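Local coordinates for protein exoglucanase A (Cellulomonas fimi, PDB 7CBD) that hydrolyses beta-1,4-glucosidic bonds of cellulose with inversion of anomeric configuration, releasing cellobiose from non-reducing chain ends, its family 6 catalytic domain being the part described here, at residues Val85-Phe89 with Ser139-Ala143; Tyr16-Thr20 with Phe71-Ala76; Trp301-Pro307 with Ala322-Arg328. One frame throughout, in Å; residues are numbered along the deposited sequence.

Interaction 1: Val85-Phe89 with Ser139-Ala143; sequences VPLVF and SIRIA
Two neighbouring parallel strands of the central beta/alpha barrel-like sheet of this glycoside hydrolase family 6 domain meet here, Leu87-Phe89 pairing with Arg141-Ala143. Their short axes approach to 4.4 Å and diverge by 41°, a marked twist. The ladder is parallel: Arg141 N donates to Leu87 O at 2.9 Å, Phe89 N to Arg141 O and Ala143 N to Phe89 O. Before the ladder starts, a water takes over the pairing, accepting from Leu87 N and donating to Ser139 O.

On one face of the sheet, Val88 CG1 meets Ala143 CB at 3.5 Å; chi1 of 177° turns this methyl away from the valine's own N and alongside its carbonyl carbon. Arg141 lies on the same face. Its chain runs extended from CG to NE beside Pro86, and the flat guanidinium receives Pro86 CB over the centre of one face, CB to CZ being 3.6 Å, while NH1 donates to Pro9 O. The other face carries Phe89 and Ile142 side by side, with Ile142 CG1 at the ring edge, 4.0 Å from Phe89 CD2.

Strands 14-15 and 52-54 both pair in parallel with 87-93, and strand 187-192 with 141-146. Helix 69-83 packs on the Phe89 face through His72 and Leu73, whereas Tyr10 of the N-terminal segment touches both Val88 and Ala143 on the opposite one.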
loop_
_atom_site.group_PDB
_atom_site.type_symbol
_atom_site.label_atom_id
_atom_site.label_comp_id
_atom_site.label_asym_id
_atom_site.label_seq_id
_atom_site.Cartn_x
_atom_site.Cartn_y
_atom_site.Cartn_z
ATOM N N VAL A 85 17.863 -18.811 -3.066
ATOM C CA VAL A 85 18.053 -17.591 -3.848
ATOM C C VAL A 85 17.825 -16.440 -2.874
ATOM O O VAL A 85 17.388 -16.679 -1.737
ATOM C CB VAL A 85 17.066 -17.528 -5.029
ATOM C CG1 VAL A 85 17.319 -18.663 -6.000
ATOM C CG2 VAL A 85 15.625 -17.532 -4.533
ATOM N N PRO A 86 18.114 -15.192 -3.239
ATOM C CA PRO A 86 17.854 -14.097 -2.299
ATOM C C PRO A 86 16.379 -14.027 -1.925
ATOM O O PRO A 86 15.494 -14.452 -2.673
ATOM C CB PRO A 86 18.301 -12.852 -3.072
ATOM C CG PRO A 86 19.320 -13.384 -4.061
ATOM C CD PRO A 86 18.780 -14.713 -4.464
ATOM N N LEU A 87 16.121 -13.508 -0.735
ATOM C CA LEU A 87 14.758 -13.325 -0.259
ATOM C C LEU A 87 14.583 -11.882 0.192
ATOM O O LEU A 87 15.455 -11.332 0.869
ATOM C CB LEU A 87 14.472 -14.270 0.913
ATOM C CG LEU A 87 13.113 -14.088 1.598
ATOM C CD1 LEU A 87 12.534 -15.435 1.997
ATOM C CD2 LEU A 87 13.198 -13.167 2.816
ATOM N N VAL A 88 13.452 -11.282 -0.180
ATOM C CA VAL A 88 13.062 -9.950 0.274
ATOM C C VAL A 88 11.973 -10.085 1.332
ATOM O O VAL A 88 10.914 -10.679 1.079
ATOM C CB VAL A 88 12.568 -9.073 -0.887
ATOM C CG1 VAL A 88 12.103 -7.713 -0.357
ATOM C CG2 VAL A 88 13.635 -8.907 -1.950
ATOM N N PHE A 89 12.234 -9.512 2.505
ATOM C CA PHE A 89 11.260 -9.376 3.574
ATOM C C PHE A 89 10.685 -7.967 3.494
ATOM O O PHE A 89 11.419 -6.990 3.654
ATOM C CB PHE A 89 11.969 -9.615 4.911
ATOM C CG PHE A 89 11.147 -9.259 6.114
ATOM C CD1 PHE A 89 9.927 -9.868 6.337
ATOM C CD2 PHE A 89 11.591 -8.311 7.026
ATOM C CE1 PHE A 89 9.163 -9.542 7.443
ATOM C CE2 PHE A 89 10.839 -7.989 8.132
ATOM C CZ PHE A 89 9.620 -8.606 8.341
ATOM N N SER A 139 21.767 -12.652 5.725
ATOM C CA SER A 139 21.419 -13.546 4.628
ATOM C C SER A 139 20.087 -13.208 3.967
ATOM O O SER A 139 19.697 -13.896 3.015
ATOM C CB SER A 139 21.392 -14.992 5.125
ATOM O OG SER A 139 20.465 -15.134 6.185
ATOM N N ILE A 140 19.369 -12.194 4.441
ATOM C CA ILE A 140 18.122 -11.774 3.817
ATOM C C ILE A 140 18.242 -10.310 3.406
ATOM O O ILE A 140 19.168 -9.598 3.804
ATOM C CB ILE A 140 16.882 -12.007 4.708
ATOM C CG1 ILE A 140 16.917 -11.095 5.939
ATOM C CG2 ILE A 140 16.755 -13.490 5.077
ATOM C CD1 ILE A 140 15.653 -11.160 6.758
ATOM N N ARG A 141 17.302 -9.876 2.577
ATOM C CA ARG A 141 17.154 -8.478 2.209
ATOM C C ARG A 141 15.847 -7.977 2.798
ATOM O O ARG A 141 14.866 -8.720 2.862
ATOM C CB ARG A 141 17.124 -8.325 0.684
ATOM C CG ARG A 141 18.381 -8.829 0.000
ATOM C CD ARG A 141 18.226 -8.865 -1.509
ATOM N NE ARG A 141 19.477 -9.269 -2.139
ATOM C CZ ARG A 141 19.634 -9.530 -3.430
ATOM N NH1 ARG A 141 18.607 -9.459 -4.269
ATOM N NH2 ARG A 141 20.831 -9.870 -3.881
ATOM N N ILE A 142 15.835 -6.725 3.241
ATOM C CA ILE A 142 14.637 -6.111 3.800
ATOM C C ILE A 142 14.256 -4.942 2.903
ATOM O O ILE A 142 15.064 -4.029 2.690
ATOM C CB ILE A 142 14.846 -5.660 5.258
ATOM C CG1 ILE A 142 15.256 -6.860 6.138
ATOM C CG2 ILE A 142 13.584 -4.977 5.771
ATOM C CD1 ILE A 142 16.745 -6.972 6.392
ATOM N N ALA A 143 13.049 -4.985 2.350
ATOM C CA ALA A 143 12.498 -3.852 1.619
ATOM C C ALA A 143 11.604 -3.107 2.596
ATOM O O ALA A 143 10.545 -3.607 2.979
ATOM C CB ALA A 143 11.711 -4.306 0.395
HETATM O O HOH W 1 18.874 -12.722 0.464
#

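Interaction 2: Tyr16-Thr20 with Phe71-Ala76; sequences YVNPT and FHLDNA
Tyr16 and Ala76 bring the two backbones closest, with CA atoms 5.9 Å apart; from there the chain leaves strand 14-15 and turns into helix 19-30, and Asn18 lies 7.3 Å, CA to CA, from His72 of helix 69-83. With its CG anti to the backbone N (chi1 175°), Tyr16 reaches obliquely across the helix flank, where its hydroxyl is held twice: it is hydrogen-bonded to His72 ND1 at 2.7 Å, and it accepts from Asn75 ND2 at 3.2 Å in a nearly straight bond lying in the amide plane. The Tyr16 and His72 rings meet rim to rim with planes at 87°; the hydroxyl lies at the imidazole edge, near its plane, by ND1. Ala76 CB packs against Tyr16 CD1. A phenylalanine in place of Tyr16 would probably leave His72 ND1 and Asn75 ND2 without their shared partner and set the asparagine amide freer to turn.

His72 also presents its CE1 edge to Asn18 OD1, 3.2 Å away, the amide and imidazole planes being 84° apart. That oxygen accepts from Thr20 N at 2.9 Å, the donor lying above the carbonyl plane. Further out, Pro19 CG touches Phe71 CZ, and Thr20 OG1 approaches Phe71 CE2. The arrangement is a helix N-cap: Asn18 caps the start of helix 19-30 while the strand-to-helix connection docks on a barrel helix, far from the catalytic centre.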
loop_
_atom_site.group_PDB
_atom_site.type_symbol
_atom_site.label_atom_id
_atom_site.label_comp_id
_atom_site.label_asym_id
_atom_site.label_seq_id
_atom_site.Cartn_x
_atom_site.Cartn_y
_atom_site.Cartn_z
ATOM N N TYR A 16 9.151 -12.917 1.332
ATOM C CA TYR A 16 8.708 -13.535 2.580
ATOM C C TYR A 16 7.202 -13.733 2.599
ATOM O O TYR A 16 6.442 -12.819 2.272
ATOM C CB TYR A 16 9.080 -12.620 3.743
ATOM C CG TYR A 16 8.585 -13.058 5.109
ATOM C CD1 TYR A 16 9.127 -14.164 5.739
ATOM C CD2 TYR A 16 7.605 -12.332 5.785
ATOM C CE1 TYR A 16 8.697 -14.559 6.995
ATOM C CE2 TYR A 16 7.170 -12.711 7.047
ATOM C CZ TYR A 16 7.730 -13.823 7.650
ATOM O OH TYR A 16 7.330 -14.227 8.907
ATOM N N VAL A 17 6.775 -14.915 3.034
ATOM C CA VAL A 17 5.365 -15.205 3.275
ATOM C C VAL A 17 5.132 -15.242 4.783
ATOM O O VAL A 17 5.814 -15.981 5.509
ATOM C CB VAL A 17 4.940 -16.513 2.587
ATOM C CG1 VAL A 17 3.482 -16.826 2.877
ATOM C CG2 VAL A 17 5.170 -16.403 1.089
ATOM N N ASN A 18 4.179 -14.440 5.254
ATOM C CA ASN A 18 3.907 -14.253 6.673
ATOM C C ASN A 18 3.004 -15.375 7.175
ATOM O O ASN A 18 1.823 -15.421 6.812
ATOM C CB ASN A 18 3.256 -12.879 6.857
ATOM C CG ASN A 18 2.827 -12.605 8.282
ATOM O OD1 ASN A 18 2.940 -13.458 9.163
ATOM N ND2 ASN A 18 2.333 -11.398 8.516
ATOM N N PRO A 19 3.513 -16.290 8.010
ATOM C CA PRO A 19 2.678 -17.427 8.436
ATOM C C PRO A 19 1.495 -17.027 9.295
ATOM O O PRO A 19 0.498 -17.760 9.329
ATOM C CB PRO A 19 3.658 -18.323 9.202
ATOM C CG PRO A 19 4.694 -17.378 9.699
ATOM C CD PRO A 19 4.839 -16.302 8.651
ATOM N N THR A 20 1.571 -15.891 9.994
ATOM C CA THR A 20 0.444 -15.445 10.806
ATOM C C THR A 20 -0.710 -14.996 9.919
ATOM O O THR A 20 -1.869 -15.377 10.137
ATOM C CB THR A 20 0.898 -14.318 11.731
ATOM O OG1 THR A 20 2.060 -14.747 12.456
ATOM C CG2 THR A 20 -0.207 -13.932 12.724
ATOM N N PHE A 71 10.439 -12.597 15.318
ATOM C CA PHE A 71 9.763 -13.778 14.791
ATOM C C PHE A 71 9.807 -13.795 13.269
ATOM O O PHE A 71 10.206 -14.792 12.656
ATOM C CB PHE A 71 8.320 -13.770 15.316
ATOM C CG PHE A 71 7.394 -14.757 14.648
ATOM C CD1 PHE A 71 7.413 -16.101 14.993
ATOM C CD2 PHE A 71 6.457 -14.325 13.721
ATOM C CE1 PHE A 71 6.531 -17.002 14.401
ATOM C CE2 PHE A 71 5.573 -15.216 13.126
ATOM C CZ PHE A 71 5.612 -16.555 13.465
ATOM N N HIS A 72 9.442 -12.675 12.640
ATOM C CA HIS A 72 9.407 -12.616 11.179
ATOM C C HIS A 72 10.800 -12.670 10.565
ATOM O O HIS A 72 11.003 -13.331 9.540
ATOM C CB HIS A 72 8.655 -11.369 10.725
ATOM C CG HIS A 72 7.210 -11.398 11.090
ATOM N ND1 HIS A 72 6.316 -12.276 10.517
ATOM C CD2 HIS A 72 6.511 -10.691 12.008
ATOM C CE1 HIS A 72 5.122 -12.091 11.048
ATOM N NE2 HIS A 72 5.214 -11.140 11.960
ATOM N N LEU A 73 11.768 -11.967 11.155
ATOM C CA LEU A 73 13.126 -12.004 10.618
ATOM C C LEU A 73 13.705 -13.415 10.682
ATOM O O LEU A 73 14.324 -13.890 9.716
ATOM C CB LEU A 73 14.010 -11.006 11.360
ATOM C CG LEU A 73 13.623 -9.545 11.149
ATOM C CD1 LEU A 73 14.322 -8.680 12.179
ATOM C CD2 LEU A 73 14.001 -9.110 9.749
ATOM N N ASP A 74 13.496 -14.108 11.805
ATOM C CA ASP A 74 13.937 -15.497 11.918
ATOM C C ASP A 74 13.235 -16.387 10.896
ATOM O O ASP A 74 13.869 -17.248 10.269
ATOM C CB ASP A 74 13.668 -16.020 13.327
ATOM C CG ASP A 74 14.545 -15.373 14.383
ATOM O OD1 ASP A 74 15.607 -14.796 14.047
ATOM O OD2 ASP A 74 14.159 -15.455 15.574
ATOM N N ASN A 75 11.920 -16.207 10.723
ATOM C CA ASN A 75 11.203 -16.972 9.705
ATOM C C ASN A 75 11.770 -16.688 8.325
ATOM O O ASN A 75 11.895 -17.597 7.495
ATOM C CB ASN A 75 9.722 -16.606 9.693
ATOM C CG ASN A 75 9.003 -16.986 10.960
ATOM O OD1 ASN A 75 9.473 -17.808 11.746
ATOM N ND2 ASN A 75 7.835 -16.376 11.169
ATOM N N ALA A 76 12.073 -15.418 8.049
ATOM C CA ALA A 76 12.600 -15.045 6.744
ATOM C C ALA A 76 13.943 -15.711 6.469
ATOM O O ALA A 76 14.189 -16.162 5.344
ATOM C CB ALA A 76 12.705 -13.524 6.622
#

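Interaction 3: Trp301-Pro307 with Ala322-Arg328; sequences WGGPNRP and ANRVDRR
Arg306 and Val325 mark the nearest backbone approach, with CA atoms 5.5 Å apart, where a loop containing a type I turn from Gly303 to Arg306 faces the chain leaving helix 316-323; no direct hydrogen bond crosses between them. Instead, a water donates to both Trp301 O and Val325 O.

The indole of Trp301 lies flat against the second backbone. Asp326 CA sits over its five-membered ring, 3.7 Å from the centroid and 2° off the normal, a CH-pi contact, and Arg327 N lies over the same face. Along the benzo part, Arg327 CB meets Trp301 CZ3 and Arg328 CG meets Trp301 CZ2 at 3.6 Å.

Val325 packs beside Arg306. Its CG1 stands 3.7 Å from Arg306 CZ, over the centre of one guanidinium face, while Arg306 NH1 donates to Trp301 O from above the carbonyl plane, which helps fix the rotation of the group. Pro307 CG rests 3.6 Å from Arg324 O.

On that same face of the indole, near CZ2, Asp326 OD1 accepts from Arg328 N at 3.0 Å, an Asx turn, and also from Arg328 NE; Arg328 NH2 completes a side-on salt bridge with Asp326 OD2 at 2.8 Å. CG of Asp326 is anti to its N (chi1 -171°), which carries the carboxylate to the indole rim.

In the fold, the contact joins the loop after strand 291-295 to the exit of helix 316-323. Trp301 NE1 donates to Thr236 O, Glu241 receives Val325 N and Asp326 N, and the Arg328 side chain lies about 9 Å from that of Asp371, a predicted active-site residue.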
loop_
_atom_site.group_PDB
_atom_site.type_symbol
_atom_site.label_atom_id
_atom_site.label_comp_id
_atom_site.label_asym_id
_atom_site.label_seq_id
_atom_site.Cartn_x
_atom_site.Cartn_y
_atom_site.Cartn_z
ATOM N N TRP A 301 -10.145 -4.742 -9.000
ATOM C CA TRP A 301 -11.459 -4.326 -9.512
ATOM C C TRP A 301 -12.037 -5.330 -10.516
ATOM O O TRP A 301 -12.417 -4.984 -11.638
ATOM C CB TRP A 301 -11.409 -2.903 -10.080
ATOM C CG TRP A 301 -11.204 -1.899 -9.005
ATOM C CD1 TRP A 301 -10.066 -1.187 -8.743
ATOM C CD2 TRP A 301 -12.156 -1.520 -8.004
ATOM N NE1 TRP A 301 -10.257 -0.373 -7.648
ATOM C CE2 TRP A 301 -11.529 -0.565 -7.171
ATOM C CE3 TRP A 301 -13.478 -1.896 -7.725
ATOM C CZ2 TRP A 301 -12.182 0.022 -6.085
ATOM C CZ3 TRP A 301 -14.126 -1.310 -6.647
ATOM C CH2 TRP A 301 -13.476 -0.365 -5.839
ATOM N N GLY A 302 -12.106 -6.588 -10.095
ATOM C CA GLY A 302 -12.667 -7.652 -10.896
ATOM C C GLY A 302 -14.075 -8.023 -10.470
ATOM O O GLY A 302 -14.812 -7.230 -9.873
ATOM N N GLY A 303 -14.458 -9.252 -10.791
ATOM C CA GLY A 303 -15.794 -9.711 -10.516
ATOM C C GLY A 303 -16.780 -9.258 -11.570
ATOM O O GLY A 303 -16.415 -8.648 -12.581
ATOM N N PRO A 304 -18.065 -9.548 -11.347
ATOM C CA PRO A 304 -19.076 -9.290 -12.387
ATOM C C PRO A 304 -19.293 -7.820 -12.700
ATOM O O PRO A 304 -19.816 -7.507 -13.778
ATOM C CB PRO A 304 -20.348 -9.943 -11.823
ATOM C CG PRO A 304 -20.115 -10.025 -10.346
ATOM C CD PRO A 304 -18.632 -10.229 -10.171
ATOM N N ASN A 305 -18.911 -6.904 -11.809
ATOM C CA ASN A 305 -19.117 -5.487 -12.085
ATOM C C ASN A 305 -18.022 -4.875 -12.951
ATOM O O ASN A 305 -18.136 -3.704 -13.327
ATOM C CB ASN A 305 -19.266 -4.684 -10.786
ATOM C CG ASN A 305 -20.545 -5.020 -10.039
ATOM O OD1 ASN A 305 -21.305 -5.890 -10.452
ATOM N ND2 ASN A 305 -20.784 -4.331 -8.931
ATOM N N ARG A 306 -16.980 -5.617 -13.278
ATOM C CA ARG A 306 -15.903 -5.060 -14.092
ATOM C C ARG A 306 -16.366 -4.943 -15.537
ATOM O O ARG A 306 -16.783 -5.950 -16.130
ATOM C CB ARG A 306 -14.661 -5.944 -14.019
ATOM C CG ARG A 306 -13.479 -5.411 -14.825
ATOM C CD ARG A 306 -12.339 -6.406 -14.862
ATOM N NE ARG A 306 -11.150 -5.893 -15.542
ATOM C CZ ARG A 306 -10.168 -5.223 -14.943
ATOM N NH1 ARG A 306 -10.243 -4.942 -13.645
ATOM N NH2 ARG A 306 -9.119 -4.817 -15.650
ATOM N N PRO A 307 -16.326 -3.758 -16.139
ATOM C CA PRO A 307 -16.705 -3.656 -17.550
ATOM C C PRO A 307 -15.703 -4.407 -18.407
ATOM O O PRO A 307 -14.505 -4.429 -18.117
ATOM C CB PRO A 307 -16.672 -2.148 -17.823
ATOM C CG PRO A 307 -15.764 -1.589 -16.796
ATOM C CD PRO A 307 -15.899 -2.463 -15.579
ATOM N N ALA A 322 -19.265 4.249 -17.109
ATOM C CA ALA A 322 -19.537 2.916 -17.634
ATOM C C ALA A 322 -18.260 2.132 -17.906
ATOM O O ALA A 322 -18.284 0.897 -17.898
ATOM C CB ALA A 322 -20.360 3.008 -18.919
ATOM N N ASN A 323 -17.142 2.820 -18.142
ATOM C CA ASN A 323 -15.943 2.175 -18.653
ATOM C C ASN A 323 -14.798 2.074 -17.654
ATOM O O ASN A 323 -13.838 1.343 -17.927
ATOM C CB ASN A 323 -15.471 2.868 -19.938
ATOM C CG ASN A 323 -16.433 2.655 -21.086
ATOM O OD1 ASN A 323 -16.856 1.528 -21.343
ATOM N ND2 ASN A 323 -16.792 3.730 -21.774
ATOM N N ARG A 324 -14.866 2.764 -16.517
ATOM C CA ARG A 324 -13.817 2.655 -15.515
ATOM C C ARG A 324 -13.953 1.355 -14.734
ATOM O O ARG A 324 -15.062 0.932 -14.397
ATOM C CB ARG A 324 -13.870 3.844 -14.554
ATOM C CG ARG A 324 -15.167 4.042 -13.755
ATOM C CD ARG A 324 -15.021 5.320 -12.953
ATOM N NE ARG A 324 -16.241 5.962 -12.464
ATOM C CZ ARG A 324 -16.740 5.809 -11.241
ATOM N NH1 ARG A 324 -16.195 4.952 -10.390
ATOM N NH2 ARG A 324 -17.809 6.502 -10.880
ATOM N N VAL A 325 -12.812 0.720 -14.451
ATOM C CA VAL A 325 -12.845 -0.460 -13.598
ATOM C C VAL A 325 -12.871 -0.069 -12.128
ATOM O O VAL A 325 -13.452 -0.788 -11.310
ATOM C CB VAL A 325 -11.743 -1.489 -13.926
ATOM C CG1 VAL A 325 -11.804 -1.887 -15.398
ATOM C CG2 VAL A 325 -10.364 -0.960 -13.558
ATOM N N ASP A 326 -12.249 1.054 -11.759
ATOM C CA ASP A 326 -12.358 1.549 -10.390
ATOM C C ASP A 326 -13.809 1.942 -10.159
ATOM O O ASP A 326 -14.298 2.893 -10.777
ATOM C CB ASP A 326 -11.439 2.755 -10.224
ATOM C CG ASP A 326 -11.312 3.210 -8.778
ATOM O OD1 ASP A 326 -12.248 2.999 -7.975
ATOM O OD2 ASP A 326 -10.267 3.804 -8.449
ATOM N N ARG A 327 -14.503 1.208 -9.286
ATOM C CA ARG A 327 -15.929 1.423 -9.058
ATOM C C ARG A 327 -16.214 2.293 -7.837
ATOM O O ARG A 327 -17.365 2.380 -7.409
ATOM C CB ARG A 327 -16.675 0.083 -8.942
ATOM C CG ARG A 327 -16.472 -0.891 -10.104
ATOM C CD ARG A 327 -16.722 -0.258 -11.466
ATOM N NE ARG A 327 -18.051 0.335 -11.562
ATOM C CZ ARG A 327 -18.458 1.113 -12.560
ATOM N NH1 ARG A 327 -19.680 1.623 -12.540
ATOM N NH2 ARG A 327 -17.646 1.397 -13.575
ATOM N N ARG A 328 -15.201 2.936 -7.268
ATOM C CA ARG A 328 -15.428 3.770 -6.100
ATOM C C ARG A 328 -16.314 4.967 -6.433
ATOM O O ARG A 328 -16.461 5.378 -7.587
ATOM C CB ARG A 328 -14.100 4.285 -5.559
ATOM C CG ARG A 328 -13.309 3.240 -4.808
ATOM C CD ARG A 328 -12.047 3.833 -4.246
ATOM N NE ARG A 328 -11.071 4.065 -5.296
ATOM C CZ ARG A 328 -9.820 4.452 -5.077
ATOM N NH1 ARG A 328 -9.407 4.715 -3.844
ATOM N NH2 ARG A 328 -8.986 4.599 -6.098
HETATM O O HOH W 2 -14.469 -3.165 -12.050
#

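In the fold
Interactions 1 and 2 adjoin, with centres 11 Å apart, and share elements: Val88 O probably accepts a hydrogen bond from Tyr16 N, Phe89 CD1 meets Tyr16 CD2 at 3.4 Å, and helix 69-83 leads directly into strand 87-93. Interaction 1 is buried sheet, held by a regular backbone ladder and largely apolar faces; interaction 2, partly buried, lies over the face carrying Phe89, where side-chain polar groups do the joining. Interaction 3 lies across the chain's centre from interaction 1, about 23 Å away at the nearest atoms. Also partly buried, it joins a loop to a helix end and the chain leaving it through an indole, a bridging water and arginines; Arg328 brings it near Asp371, a predicted active-site residue, whereas the others lie far from annotated sites.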